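Local atomic coordinates of F420-dependent methylenetetrahydromethanopterin dehydrogenase (Methanopyrus kandleri, PDB entry 1QV9), a protein that catalyses the reversible reduction of methenyl-tetrahydromethanopterin to methylene-tetrahydromethanopterin with coenzyme F420, a step of methanogenesis from carbon dioxide, working as a trimer of dimers. Residues R30-F35 / K167-E172; K82-L87 / K106-E111; R129-P134 / S236-M241; M200-A205 / A248-E253. One frame throughout, in Å; residues are numbered along the deposited sequence. Where two conformers were deposited one is given.

Contact 1: residues R30-F35 / K167-E172; sequences REDVEF and KAKEDE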
loop_
_atom_site.group_PDB
_atom_site.type_symbol
_atom_site.label_atom_id
_atom_site.label_comp_id
_atom_site.label_asym_id
_atom_site.label_seq_id
_atom_site.Cartn_x
_atom_site.Cartn_y
_atom_site.Cartn_z
ATOM N N ARG A 30 7.104 10.027 -36.251
ATOM C CA ARG A 30 7.572 11.355 -36.627
ATOM C C ARG A 30 8.206 11.297 -38.006
ATOM O O ARG A 30 9.113 10.503 -38.264
ATOM C CB ARG A 30 8.616 11.914 -35.661
ATOM C CG ARG A 30 8.050 12.657 -34.497
ATOM C CD ARG A 30 9.162 13.230 -33.628
ATOM N NE ARG A 30 9.693 14.513 -34.099
ATOM C CZ ARG A 30 10.434 15.321 -33.347
ATOM N NH1 ARG A 30 10.873 16.489 -33.826
ATOM N NH2 ARG A 30 10.757 14.968 -32.099
ATOM N N GLU A 31 7.745 12.169 -38.887
ATOM C CA GLU A 31 8.275 12.204 -40.238
ATOM C C GLU A 31 9.449 13.162 -40.386
ATOM O O GLU A 31 10.062 13.239 -41.447
ATOM C CB GLU A 31 7.160 12.636 -41.202
ATOM C CG GLU A 31 5.812 11.964 -40.940
ATOM C CD GLU A 31 4.712 12.427 -41.901
ATOM O OE1 GLU A 31 4.435 11.701 -42.878
ATOM O OE2 GLU A 31 4.127 13.519 -41.684
ATOM N N ASP A 32 9.769 13.905 -39.335
ATOM C CA ASP A 32 10.844 14.889 -39.422
ATOM C C ASP A 32 12.181 14.573 -38.775
ATOM O O ASP A 32 13.014 15.459 -38.664
ATOM C CB ASP A 32 10.371 16.220 -38.853
ATOM C CG ASP A 32 10.046 16.125 -37.366
ATOM O OD1 ASP A 32 10.229 17.129 -36.654
ATOM O OD2 ASP A 32 9.592 15.042 -36.935
ATOM N N VAL A 33 12.385 13.330 -38.342
ATOM C CA VAL A 33 13.657 12.942 -37.736
ATOM C C VAL A 33 14.103 11.567 -38.224
ATOM O O VAL A 33 13.289 10.757 -38.645
ATOM C CB VAL A 33 13.556 12.865 -36.174
ATOM C CG1 VAL A 33 13.216 14.221 -35.608
ATOM C CG2 VAL A 33 12.502 11.811 -35.760
ATOM N N GLU A 34 15.398 11.321 -38.128
ATOM C CA GLU A 34 15.992 10.037 -38.478
ATOM C C GLU A 34 17.193 9.923 -37.565
ATOM O O GLU A 34 18.004 10.846 -37.503
ATOM C CB GLU A 34 16.447 10.017 -39.940
ATOM C CG GLU A 34 17.032 8.675 -40.330
ATOM C CD GLU A 34 17.260 8.505 -41.829
ATOM O OE1 GLU A 34 17.609 7.376 -42.229
ATOM O OE2 GLU A 34 17.093 9.476 -42.599
ATOM N N PHE A 35 17.293 8.806 -36.844
ATOM C CA PHE A 35 18.411 8.616 -35.924
ATOM C C PHE A 35 19.135 7.302 -36.163
ATOM O O PHE A 35 18.589 6.344 -36.714
ATOM C CB PHE A 35 17.900 8.550 -34.468
ATOM C CG PHE A 35 17.054 9.725 -34.033
ATOM C CD1 PHE A 35 15.938 9.537 -33.246
ATOM C CD2 PHE A 35 17.425 11.019 -34.351
ATOM C CE1 PHE A 35 15.186 10.641 -32.771
ATOM C CE2 PHE A 35 16.678 12.122 -33.882
ATOM C CZ PHE A 35 15.560 11.918 -33.093
ATOM N N LYS A 167 16.311 23.619 -34.659
ATOM C CA LYS A 167 17.466 24.331 -35.215
ATOM C C LYS A 167 18.243 23.492 -36.246
ATOM O O LYS A 167 18.815 24.015 -37.215
ATOM C CB LYS A 167 18.407 24.727 -34.091
ATOM C CG LYS A 167 17.719 25.637 -33.116
ATOM C CD LYS A 167 18.627 26.069 -32.008
ATOM C CE LYS A 167 17.872 27.039 -31.088
ATOM N NZ LYS A 167 18.635 27.393 -29.855
ATOM N N ALA A 168 18.310 22.189 -36.010
ATOM C CA ALA A 168 18.995 21.271 -36.919
ATOM C C ALA A 168 18.333 21.339 -38.299
ATOM O O ALA A 168 19.013 21.248 -39.334
ATOM C CB ALA A 168 18.912 19.841 -36.369
ATOM N N LYS A 169 17.013 21.508 -38.315
ATOM C CA LYS A 169 16.268 21.555 -39.569
ATOM C C LYS A 169 16.664 22.719 -40.444
ATOM O O LYS A 169 16.551 22.649 -41.668
ATOM C CB LYS A 169 14.774 21.615 -39.299
ATOM C CG LYS A 169 14.218 20.298 -38.807
ATOM C CD LYS A 169 12.769 20.480 -38.495
ATOM C CE LYS A 169 12.207 19.296 -37.775
ATOM N NZ LYS A 169 10.764 19.552 -37.530
ATOM N N GLU A 170 17.132 23.783 -39.805
ATOM C CA GLU A 170 17.580 24.981 -40.504
ATOM C C GLU A 170 19.113 25.003 -40.637
ATOM O O GLU A 170 19.672 25.987 -41.115
ATOM C CB GLU A 170 17.128 26.227 -39.732
ATOM C CG GLU A 170 15.670 26.227 -39.326
ATOM C CD GLU A 170 14.738 25.950 -40.492
ATOM O OE1 GLU A 170 14.935 26.570 -41.561
ATOM O OE2 GLU A 170 13.805 25.125 -40.348
ATOM N N ASP A 171 19.779 23.911 -40.250
ATOM C CA ASP A 171 21.243 23.830 -40.273
ATOM C C ASP A 171 21.809 25.061 -39.554
ATOM O O ASP A 171 22.809 25.663 -39.974
ATOM C CB ASP A 171 21.800 23.769 -41.710
ATOM C CG ASP A 171 23.303 23.470 -41.752
ATOM O OD1 ASP A 171 23.938 23.772 -42.787
ATOM O OD2 ASP A 171 23.867 22.926 -40.770
ATOM N N GLU A 172 21.163 25.425 -38.455
ATOM C CA GLU A 172 21.603 26.578 -37.678
ATOM C C GLU A 172 21.901 26.207 -36.222
ATOM O O GLU A 172 21.345 26.817 -35.298
ATOM C CB GLU A 172 20.528 27.677 -37.725
ATOM C CG GLU A 172 20.261 28.225 -39.132
ATOM C CD GLU A 172 19.057 29.176 -39.209
ATOM O OE1 GLU A 172 18.751 29.662 -40.329
ATOM O OE2 GLU A 172 18.418 29.436 -38.163
#

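Contact 2: residues K82-L87 / K106-E111; sequences KAREML and KDEMEE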
loop_
_atom_site.group_PDB
_atom_site.type_symbol
_atom_site.label_atom_id
_atom_site.label_comp_id
_atom_site.label_asym_id
_atom_site.label_seq_id
_atom_site.Cartn_x
_atom_site.Cartn_y
_atom_site.Cartn_z
ATOM N N LYS A 82 37.697 10.486 -23.420
ATOM C CA LYS A 82 38.160 10.209 -24.763
ATOM C C LYS A 82 37.054 10.561 -25.778
ATOM O O LYS A 82 37.326 11.146 -26.820
ATOM C CB LYS A 82 38.560 8.734 -24.859
ATOM C CG LYS A 82 39.158 8.318 -26.192
ATOM C CD LYS A 82 40.391 9.152 -26.587
ATOM C CE LYS A 82 41.056 8.578 -27.842
ATOM N NZ LYS A 82 42.211 9.407 -28.297
ATOM N N ALA A 83 35.806 10.205 -25.474
ATOM C CA ALA A 83 34.722 10.554 -26.375
ATOM C C ALA A 83 34.629 12.083 -26.490
ATOM O O ALA A 83 34.354 12.600 -27.585
ATOM C CB ALA A 83 33.391 10.030 -25.854
ATOM N N ARG A 84 34.778 12.780 -25.363
ATOM C CA ARG A 84 34.706 14.240 -25.390
ATOM C C ARG A 84 35.784 14.809 -26.283
ATOM O O ARG A 84 35.500 15.649 -27.111
ATOM C CB ARG A 84 34.784 14.817 -23.977
ATOM C CG ARG A 84 33.504 14.588 -23.183
ATOM C CD ARG A 84 33.495 15.357 -21.881
ATOM N NE ARG A 84 34.469 14.858 -20.911
ATOM C CZ ARG A 84 35.526 15.549 -20.504
ATOM N NH1 ARG A 84 36.357 15.010 -19.619
ATOM N NH2 ARG A 84 35.751 16.778 -20.980
ATOM N N GLU A 85 37.012 14.313 -26.162
ATOM C CA GLU A 85 38.091 14.798 -27.020
ATOM C C GLU A 85 37.784 14.582 -28.503
ATOM O O GLU A 85 37.927 15.490 -29.333
ATOM C CB GLU A 85 39.377 14.064 -26.720
ATOM C CG GLU A 85 39.985 14.314 -25.388
ATOM C CD GLU A 85 41.338 13.611 -25.276
ATOM O OE1 GLU A 85 42.177 13.787 -26.199
ATOM O OE2 GLU A 85 41.556 12.887 -24.278
HETATM N N MSE A 86 37.365 13.365 -28.835
HETATM C CA MSE A 86 37.054 13.032 -30.214
HETATM C C MSE A 86 35.907 13.846 -30.790
HETATM O O MSE A 86 35.991 14.307 -31.920
HETATM C CB MSE A 86 36.771 11.529 -30.321
HETATM C CG MSE A 86 37.914 10.677 -29.754
HETATM SE SE MSE A 86 37.499 8.782 -29.678
HETATM C CE MSE A 86 37.331 8.412 -31.607
ATOM N N LEU A 87 34.829 14.015 -30.027
ATOM C CA LEU A 87 33.696 14.782 -30.507
ATOM C C LEU A 87 34.024 16.261 -30.604
ATOM O O LEU A 87 33.564 16.941 -31.528
ATOM C CB LEU A 87 32.473 14.554 -29.600
ATOM C CG LEU A 87 31.960 13.109 -29.728
ATOM C CD1 LEU A 87 30.882 12.857 -28.675
ATOM C CD2 LEU A 87 31.420 12.848 -31.143
ATOM N N LYS A 106 32.645 20.432 -16.319
ATOM C CA LYS A 106 31.761 21.373 -16.954
ATOM C C LYS A 106 32.594 22.425 -17.706
ATOM O O LYS A 106 32.303 22.760 -18.857
ATOM C CB LYS A 106 30.897 22.045 -15.873
ATOM C CG LYS A 106 29.676 22.754 -16.390
ATOM C CD LYS A 106 28.779 23.260 -15.235
ATOM C CE LYS A 106 29.292 24.574 -14.649
ATOM N NZ LYS A 106 29.464 25.665 -15.659
ATOM N N ASP A 107 33.619 22.958 -17.043
ATOM C CA ASP A 107 34.421 23.983 -17.706
ATOM C C ASP A 107 35.137 23.407 -18.928
ATOM O O ASP A 107 35.197 24.056 -19.969
ATOM C CB ASP A 107 35.436 24.604 -16.726
ATOM C CG ASP A 107 34.775 25.501 -15.692
ATOM O OD1 ASP A 107 33.698 26.069 -15.976
ATOM O OD2 ASP A 107 35.345 25.647 -14.596
ATOM N N GLU A 108 35.669 22.188 -18.801
ATOM C CA GLU A 108 36.333 21.533 -19.926
ATOM C C GLU A 108 35.373 21.394 -21.089
ATOM O O GLU A 108 35.730 21.659 -22.226
ATOM C CB GLU A 108 36.819 20.122 -19.563
ATOM C CG GLU A 108 38.124 20.041 -18.824
ATOM C CD GLU A 108 38.641 18.600 -18.693
ATOM O OE1 GLU A 108 38.393 17.760 -19.604
ATOM O OE2 GLU A 108 39.315 18.317 -17.676
HETATM N N MSE A 109 34.145 20.959 -20.819
HETATM C CA MSE A 109 33.213 20.796 -21.924
HETATM C C MSE A 109 32.880 22.092 -22.612
HETATM O O MSE A 109 32.768 22.130 -23.832
HETATM C CB MSE A 109 31.915 20.109 -21.465
HETATM C CG MSE A 109 32.123 18.646 -21.133
HETATM SE SE MSE A 109 30.493 17.665 -20.696
HETATM C CE MSE A 109 30.153 18.443 -18.915
ATOM N N GLU A 110 32.717 23.163 -21.838
ATOM C CA GLU A 110 32.384 24.443 -22.466
ATOM C C GLU A 110 33.548 24.879 -23.355
ATOM O O GLU A 110 33.340 25.366 -24.450
ATOM C CB GLU A 110 32.047 25.493 -21.401
ATOM C CG GLU A 110 30.824 25.068 -20.576
ATOM C CD GLU A 110 30.404 26.062 -19.513
ATOM O OE1 GLU A 110 31.083 27.099 -19.356
ATOM O OE2 GLU A 110 29.396 25.800 -18.820
ATOM N N GLU A 111 34.767 24.649 -22.895
ATOM C CA GLU A 111 35.948 24.992 -23.692
ATOM C C GLU A 111 36.011 24.109 -24.951
ATOM O O GLU A 111 36.488 24.543 -25.992
ATOM C CB GLU A 111 37.220 24.791 -22.868
ATOM C CG GLU A 111 38.487 25.235 -23.603
ATOM C CD GLU A 111 39.759 24.952 -22.816
ATOM O OE1 GLU A 111 39.819 25.323 -21.620
ATOM O OE2 GLU A 111 40.703 24.365 -23.397
#

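Contact 3: residues R129-P134 / S236-M241; sequences REFLDP and SAHEMM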
loop_
_atom_site.group_PDB
_atom_site.type_symbol
_atom_site.label_atom_id
_atom_site.label_comp_id
_atom_site.label_asym_id
_atom_site.label_seq_id
_atom_site.Cartn_x
_atom_site.Cartn_y
_atom_site.Cartn_z
ATOM N N ARG A 129 29.617 -7.237 -6.980
ATOM C CA ARG A 129 29.258 -8.578 -7.442
ATOM C C ARG A 129 28.375 -9.418 -6.489
ATOM O O ARG A 129 27.551 -10.230 -6.927
ATOM C CB ARG A 129 30.550 -9.371 -7.811
ATOM C CG ARG A 129 30.291 -10.757 -8.334
ATOM C CD ARG A 129 31.574 -11.463 -8.818
ATOM N NE ARG A 129 32.092 -10.873 -10.051
ATOM C CZ ARG A 129 33.019 -9.920 -10.100
ATOM N NH1 ARG A 129 33.417 -9.438 -11.273
ATOM N NH2 ARG A 129 33.566 -9.460 -8.984
ATOM N N GLU A 130 28.541 -9.236 -5.184
ATOM C CA GLU A 130 27.771 -9.987 -4.212
ATOM C C GLU A 130 26.290 -9.603 -4.162
ATOM O O GLU A 130 25.506 -10.314 -3.578
ATOM C CB GLU A 130 28.340 -9.783 -2.808
ATOM C CG GLU A 130 29.797 -10.232 -2.628
ATOM C CD GLU A 130 30.839 -9.135 -2.897
ATOM O OE1 GLU A 130 31.945 -9.225 -2.296
ATOM O OE2 GLU A 130 30.594 -8.196 -3.695
ATOM N N PHE A 131 25.944 -8.500 -4.810
ATOM C CA PHE A 131 24.574 -7.981 -4.749
ATOM C C PHE A 131 23.988 -7.737 -6.119
ATOM O O PHE A 131 22.833 -8.133 -6.397
ATOM C CB PHE A 131 24.583 -6.645 -4.004
ATOM C CG PHE A 131 23.247 -5.951 -3.989
ATOM C CD1 PHE A 131 22.207 -6.463 -3.239
ATOM C CD2 PHE A 131 23.045 -4.789 -4.739
ATOM C CE1 PHE A 131 20.936 -5.830 -3.209
ATOM C CE2 PHE A 131 21.777 -4.160 -4.714
ATOM C CZ PHE A 131 20.750 -4.679 -3.953
ATOM N N LEU A 132 24.769 -7.106 -6.980
ATOM C CA LEU A 132 24.230 -6.778 -8.304
ATOM C C LEU A 132 24.376 -7.834 -9.387
ATOM O O LEU A 132 25.453 -7.952 -10.004
ATOM C CB LEU A 132 24.852 -5.481 -8.805
ATOM C CG LEU A 132 24.097 -4.897 -10.016
ATOM C CD1 LEU A 132 22.912 -4.097 -9.479
ATOM C CD2 LEU A 132 24.993 -4.057 -10.882
ATOM N N ASP A 133 23.306 -8.588 -9.657
ATOM C CA ASP A 133 23.322 -9.544 -10.768
ATOM C C ASP A 133 22.438 -8.898 -11.855
ATOM O O ASP A 133 21.945 -7.788 -11.640
ATOM C CB ASP A 133 22.808 -10.940 -10.364
ATOM C CG ASP A 133 21.293 -10.996 -10.134
ATOM O OD1 ASP A 133 20.701 -9.973 -9.736
ATOM O OD2 ASP A 133 20.716 -12.081 -10.326
ATOM N N PRO A 134 22.279 -9.532 -13.025
ATOM C CA PRO A 134 21.459 -8.947 -14.106
ATOM C C PRO A 134 20.037 -8.557 -13.676
ATOM O O PRO A 134 19.565 -7.442 -14.003
ATOM C CB PRO A 134 21.487 -10.022 -15.187
ATOM C CG PRO A 134 22.925 -10.602 -15.001
ATOM C CD PRO A 134 22.993 -10.746 -13.504
ATOM N N SER A 236 21.171 -1.051 0.529
ATOM C CA SER A 236 20.358 0.023 1.075
ATOM C C SER A 236 20.111 1.122 0.026
ATOM O O SER A 236 19.057 1.747 0.039
ATOM C CB SER A 236 20.993 0.593 2.364
ATOM O OG SER A 236 22.058 1.459 2.068
ATOM N N ALA A 237 21.059 1.319 -0.884
ATOM C CA ALA A 237 20.928 2.315 -1.948
ATOM C C ALA A 237 19.745 1.900 -2.850
ATOM O O ALA A 237 18.937 2.761 -3.265
ATOM C CB ALA A 237 22.204 2.373 -2.749
ATOM N N HIS A 238 19.648 0.607 -3.113
ATOM C CA HIS A 238 18.559 0.128 -3.992
ATOM C C HIS A 238 17.208 0.227 -3.276
ATOM O O HIS A 238 16.174 0.514 -3.920
ATOM C CB HIS A 238 18.861 -1.285 -4.440
ATOM C CG HIS A 238 19.812 -1.374 -5.602
ATOM N ND1 HIS A 238 20.993 -0.656 -5.689
ATOM C CD2 HIS A 238 19.783 -2.163 -6.703
ATOM C CE1 HIS A 238 21.642 -1.005 -6.790
ATOM N NE2 HIS A 238 20.929 -1.922 -7.414
ATOM N N GLU A 239 17.154 -0.019 -1.965
ATOM C CA GLU A 239 15.893 0.159 -1.239
ATOM C C GLU A 239 15.475 1.638 -1.310
ATOM O O GLU A 239 14.280 1.937 -1.392
ATOM C CB GLU A 239 15.984 -0.280 0.237
ATOM C CG GLU A 239 16.310 -1.765 0.429
ATOM C CD GLU A 239 15.175 -2.728 0.056
ATOM O OE1 GLU A 239 15.488 -3.924 -0.170
ATOM O OE2 GLU A 239 13.985 -2.288 0.024
HETATM N N MSE A 240 16.428 2.569 -1.252
HETATM C CA MSE A 240 16.104 4.003 -1.355
HETATM C C MSE A 240 15.461 4.294 -2.709
HETATM O O MSE A 240 14.450 5.016 -2.754
HETATM C CB MSE A 240 17.368 4.840 -1.217
HETATM C CG MSE A 240 17.894 4.748 0.179
HETATM SE SE MSE A 240 19.707 5.560 0.286
HETATM C CE MSE A 240 19.194 7.398 -0.030
HETATM N N MSE A 241 16.061 3.761 -3.763
HETATM C CA MSE A 241 15.561 4.031 -5.120
HETATM C C MSE A 241 14.155 3.457 -5.311
HETATM O O MSE A 241 13.324 4.085 -5.999
HETATM C CB MSE A 241 16.519 3.496 -6.171
HETATM C CG MSE A 241 16.136 3.899 -7.593
HETATM SE SE MSE A 241 16.164 5.854 -7.937
HETATM C CE MSE A 241 18.118 6.070 -8.036
#

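Contact 4: residues M200-A205 / A248-E253; sequences MVKAMA and ADEARE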
loop_
_atom_site.group_PDB
_atom_site.type_symbol
_atom_site.label_atom_id
_atom_site.label_comp_id
_atom_site.label_asym_id
_atom_site.label_seq_id
_atom_site.Cartn_x
_atom_site.Cartn_y
_atom_site.Cartn_z
HETATM N N MSE A 200 4.036 17.935 -7.027
HETATM C CA MSE A 200 5.347 18.512 -7.256
HETATM C C MSE A 200 6.272 18.215 -6.067
HETATM O O MSE A 200 7.433 17.857 -6.245
HETATM C CB MSE A 200 5.265 20.045 -7.451
HETATM C CG MSE A 200 6.645 20.626 -7.683
HETATM SE SE MSE A 200 6.457 22.590 -7.970
HETATM C CE MSE A 200 5.931 23.017 -6.203
ATOM N N VAL A 201 5.751 18.402 -4.859
ATOM C CA VAL A 201 6.566 18.213 -3.677
ATOM C C VAL A 201 6.996 16.750 -3.503
ATOM O O VAL A 201 8.155 16.447 -3.110
ATOM C CB VAL A 201 5.795 18.758 -2.453
ATOM C CG1 VAL A 201 6.385 18.256 -1.178
ATOM C CG2 VAL A 201 5.842 20.315 -2.512
ATOM N N LYS A 202 6.093 15.822 -3.812
ATOM C CA LYS A 202 6.475 14.404 -3.748
ATOM C C LYS A 202 7.526 14.095 -4.817
ATOM O O LYS A 202 8.415 13.288 -4.616
ATOM C CB LYS A 202 5.241 13.507 -3.948
ATOM C CG LYS A 202 4.316 13.563 -2.762
ATOM C CD LYS A 202 2.997 12.800 -3.025
ATOM C CE LYS A 202 2.000 12.889 -1.865
ATOM N NZ LYS A 202 2.364 12.060 -0.693
ATOM N N ALA A 203 7.369 14.668 -6.018
ATOM C CA ALA A 203 8.338 14.468 -7.102
ATOM C C ALA A 203 9.719 15.024 -6.704
ATOM O O ALA A 203 10.722 14.419 -6.984
ATOM C CB ALA A 203 7.820 15.140 -8.401
HETATM N N MSE A 204 9.726 16.166 -6.011
HETATM C CA MSE A 204 10.981 16.739 -5.543
HETATM C C MSE A 204 11.605 15.808 -4.519
HETATM O O MSE A 204 12.804 15.559 -4.592
HETATM C CB MSE A 204 10.736 18.118 -4.927
HETATM C CG MSE A 204 10.313 19.113 -6.017
HETATM SE SE MSE A 204 9.751 20.834 -5.229
HETATM C CE MSE A 204 11.251 21.108 -4.124
ATOM N N ALA A 205 10.813 15.299 -3.575
ATOM C CA ALA A 205 11.349 14.338 -2.600
ATOM C C ALA A 205 11.929 13.124 -3.349
ATOM O O ALA A 205 12.961 12.583 -2.981
ATOM C CB ALA A 205 10.270 13.867 -1.645
ATOM N N ALA A 248 7.323 8.932 -6.797
ATOM C CA ALA A 248 7.022 9.428 -8.141
ATOM C C ALA A 248 5.667 8.858 -8.557
ATOM O O ALA A 248 4.844 9.566 -9.205
ATOM C CB ALA A 248 8.125 9.018 -9.113
ATOM N N ASP A 249 5.412 7.589 -8.252
ATOM C CA ASP A 249 4.098 6.979 -8.574
ATOM C C ASP A 249 2.974 7.733 -7.831
ATOM O O ASP A 249 1.915 8.018 -8.401
ATOM C CB ASP A 249 4.058 5.497 -8.135
ATOM C CG ASP A 249 2.744 4.807 -8.529
ATOM O OD1 ASP A 249 2.640 4.501 -9.727
ATOM O OD2 ASP A 249 1.860 4.601 -7.673
ATOM N N GLU A 250 3.189 8.060 -6.559
ATOM C CA GLU A 250 2.184 8.788 -5.791
ATOM C C GLU A 250 1.897 10.150 -6.418
ATOM O O GLU A 250 0.739 10.601 -6.426
ATOM C CB GLU A 250 2.652 9.027 -4.346
ATOM C CG GLU A 250 2.573 7.826 -3.485
ATOM C CD GLU A 250 2.815 8.142 -1.994
ATOM O OE1 GLU A 250 2.962 9.329 -1.596
ATOM O OE2 GLU A 250 2.845 7.177 -1.220
ATOM N N ALA A 251 2.927 10.814 -6.921
ATOM C CA ALA A 251 2.731 12.130 -7.531
ATOM C C ALA A 251 1.863 11.959 -8.753
ATOM O O ALA A 251 0.911 12.740 -8.968
ATOM C CB ALA A 251 4.080 12.737 -7.936
ATOM N N ARG A 252 2.161 10.947 -9.567
ATOM C CA ARG A 252 1.362 10.788 -10.782
ATOM C C ARG A 252 -0.087 10.446 -10.428
ATOM O O ARG A 252 -1.029 10.961 -11.115
ATOM C CB ARG A 252 1.966 9.733 -11.674
ATOM C CG ARG A 252 1.280 9.660 -13.054
ATOM C CD ARG A 252 2.262 9.181 -14.005
ATOM N NE ARG A 252 1.840 9.162 -15.414
ATOM C CZ ARG A 252 2.064 10.125 -16.300
ATOM N NH1 ARG A 252 1.673 9.928 -17.552
ATOM N NH2 ARG A 252 2.680 11.266 -16.003
ATOM N N GLU A 253 -0.321 9.602 -9.420
ATOM C CA GLU A 253 -1.699 9.265 -9.047
ATOM C C GLU A 253 -2.444 10.526 -8.569
ATOM O O GLU A 253 -3.641 10.629 -8.784
ATOM C CB GLU A 253 -1.754 8.157 -7.986
ATOM C CG GLU A 253 -1.289 6.791 -8.529
ATOM C CD GLU A 253 -2.140 6.238 -9.692
ATOM O OE1 GLU A 253 -1.575 5.877 -10.746
ATOM O OE2 GLU A 253 -3.356 6.132 -9.501
#

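Contact 1: residues R30-F35 / K167-E172
D32 and K169 meet mainly through one hydrogen bond: the ammonium NZ of K169 gives it to OD1 of D32 at 2.6 Å, as part of a salt bridge. The lysine comes from the last turns of helix 153-169, its chain fully extended beyond CG, and uses the anti lone pair of OD1, the one turned away from the other carboxylate oxygen. R30 takes the syn side, somewhat out of the carboxylate plane. It grips side-on, NE to OD2 of D32 at 2.9 Å and NH1 to OD1 at 3.0 Å, the second bond nearly straight at 174°. With CG of D32 set between its own backbone N and carbonyl carbon (chi1 64°), the carboxylate turns back to lie at the edge of the guanidinium. OD1 thus accepts two donors, OD2 one from R30. This three-residue salt-bridge network ties the loop leading into strand 33-39, outermost in the sheet of this chain, to the C-terminal end of helix 153-169. That helix closes with a Schellman motif: D171, at positive phi, is the C-prime residue, E172 N returns to K167 O at 3.0 Å, and D171 N to A168 O at 2.9 Å. NH1 of R30 and NZ of K169, both drawn to D32, stand 4.8 Å apart, and further acids of the helix probably ease their like charge: R30 NH2 pairs with D162 and bonds to the carbonyl O of L24, and K169 NZ pairs with E166. V33 CG1 rests on one face of the R30 guanidinium, toward its rim, 3.6 Å above the plane.

Contact 2: residues K82-L87 / K106-E111
R84 carries this contact from one helix, meeting E108 with its guanidinium and M109, a selenomethionine, with its aliphatic stem. The ionic part is a salt bridge to one carboxylate oxygen. NH2 of R84 gives a hydrogen bond to OE1 of E108 at 3.1 Å, with an N-H...O angle of 159°, while NH1 adds a weak one to the same OE1 at 3.4 Å. OE1 lies in the guanidinium plane, at its edge, yet the donor reaches it from above the carboxylate plane, because the two flat groups are turned 45° against each other. The fork on OE1 is lopsided, NH2 bearing most of it. Other acceptors share the guanidinium: NE bonds to the carbonyl O of P75, and NH2 also to the side chain of Q112, so E108 holds only part of a well-satisfied, buried cation.

The apolar part lies closer to the backbone. CD of R84 packs on CG of M109 at 3.6 Å in the conformer given, the two side chains crossing at about a right angle. The bend of the R84 chain at chi3 (-69°) lets its methylene stem lie against M109 while the guanidinium swings aside to E108.

Within helix 106-111, K106 NZ and E110 OE2, one turn apart, form a salt bridge of 3.2 Å. Helices 78-88 and 106-111 are consecutive connections of the parallel alpha/beta sheet, either side of strand 94-99 in sequence; R84 and M109 both rest on I96 of that strand, and M109 reaches on to Y116 of strand 115-119.

Contact 3: residues R129-P134 / S236-M241
The phenyl ring of F131 drives its edge into the face of the H238 imidazole. CE2 of F131 sits over the centre of that ring, 3.4 Å above its plane, in a T-shaped stack with centroids 4.8 Å apart and planes at 82°. CZ follows beside it, 3.8 Å from CG of H238. L132 adds a second, smaller touch: its CD1 methyl comes up obliquely to the rim of the imidazole, so two successive loop residues share the ring, F131 over the face and L132 obliquely beyond it.

The F131 torsion explains its reach: CG is held opposite the backbone N (chi1 175°), which extends the ring out from the loop toward helix 227-257. An alanine in place of H238 is likely to leave the F131 edge without the ring face it rests on and to open a gap beside the L132 methyl.

Farther out, Y140 of helix 134-150 meets the H238 ring, L125 touches both L132 and H238, and F278 of the second subunit packs on F131. One residue after L132, D133 is the N-cap of helix 134-150, its OD1 taking the N-H of E136, while its OD2 forms a salt bridge with R155 of the second subunit. The contact is plain aromatic and aliphatic packing of the loop that leads into helix 134-150 against the flank of helix 227-257 in the helix bundle, where a second subunit also packs.

Contact 4: residues M200-A205 / A248-E253
K202 of helix 197-223 reaches E250 of helix 227-257, the two helix segments running nearly antiparallel (166°) with axes 8.1 Å apart. Its NZ gives a hydrogen bond to OE1 of E250 at 2.9 Å, arriving nearly along the C-O axis, as part of a salt bridge. The lysine chain stays straight until chi4 (-74°), where a bend turns the ammonium toward the carboxylate; on the way CD passes 4.0 Å from CB of E250. Nearer the backbone, CB of K202 is 4.2 Å from CB of A251. A203 follows, its CB 4.5 Å from the same methyl, and the small alanines let the backbones come close, with CA of A203 5.3 Å from CA of A248.

Neither charge is spent within the pair: K202 NZ also bridges to E253 of the fourth subunit and E239 of the third, while E250 pairs with K243 and R242 of the third. A leucine at K202 would probably leave these acids, E250 among them, short of a shared positive partner. The chemistry thus implies an alanine-lined helix seam flanked by an ionic network between subunits of the hexamer.

In the fold
The four contacts divide between the two parts of the monomer. Contacts 1 and 2 belong to the alpha/beta domain, built on the parallel sheet, their centres 24 Å apart, contact 2 nested along the chain inside the loop that contact 1 closes. Contacts 3 and 4 lie in the helix bundle, 23 Å apart between centres, and both use helix 227-257; their segments alternate in sequence. Contact 1 also crosses contact 3 in sequence, although their centres are 40 Å apart, so the chain passes from sheet to bundle and back. Contacts 1, 3 and 4 touch the second subunit, whereas contact 2 stays within one chain. Contacts 3 and 4 are joined across subunits by the E239 and K202 salt bridge.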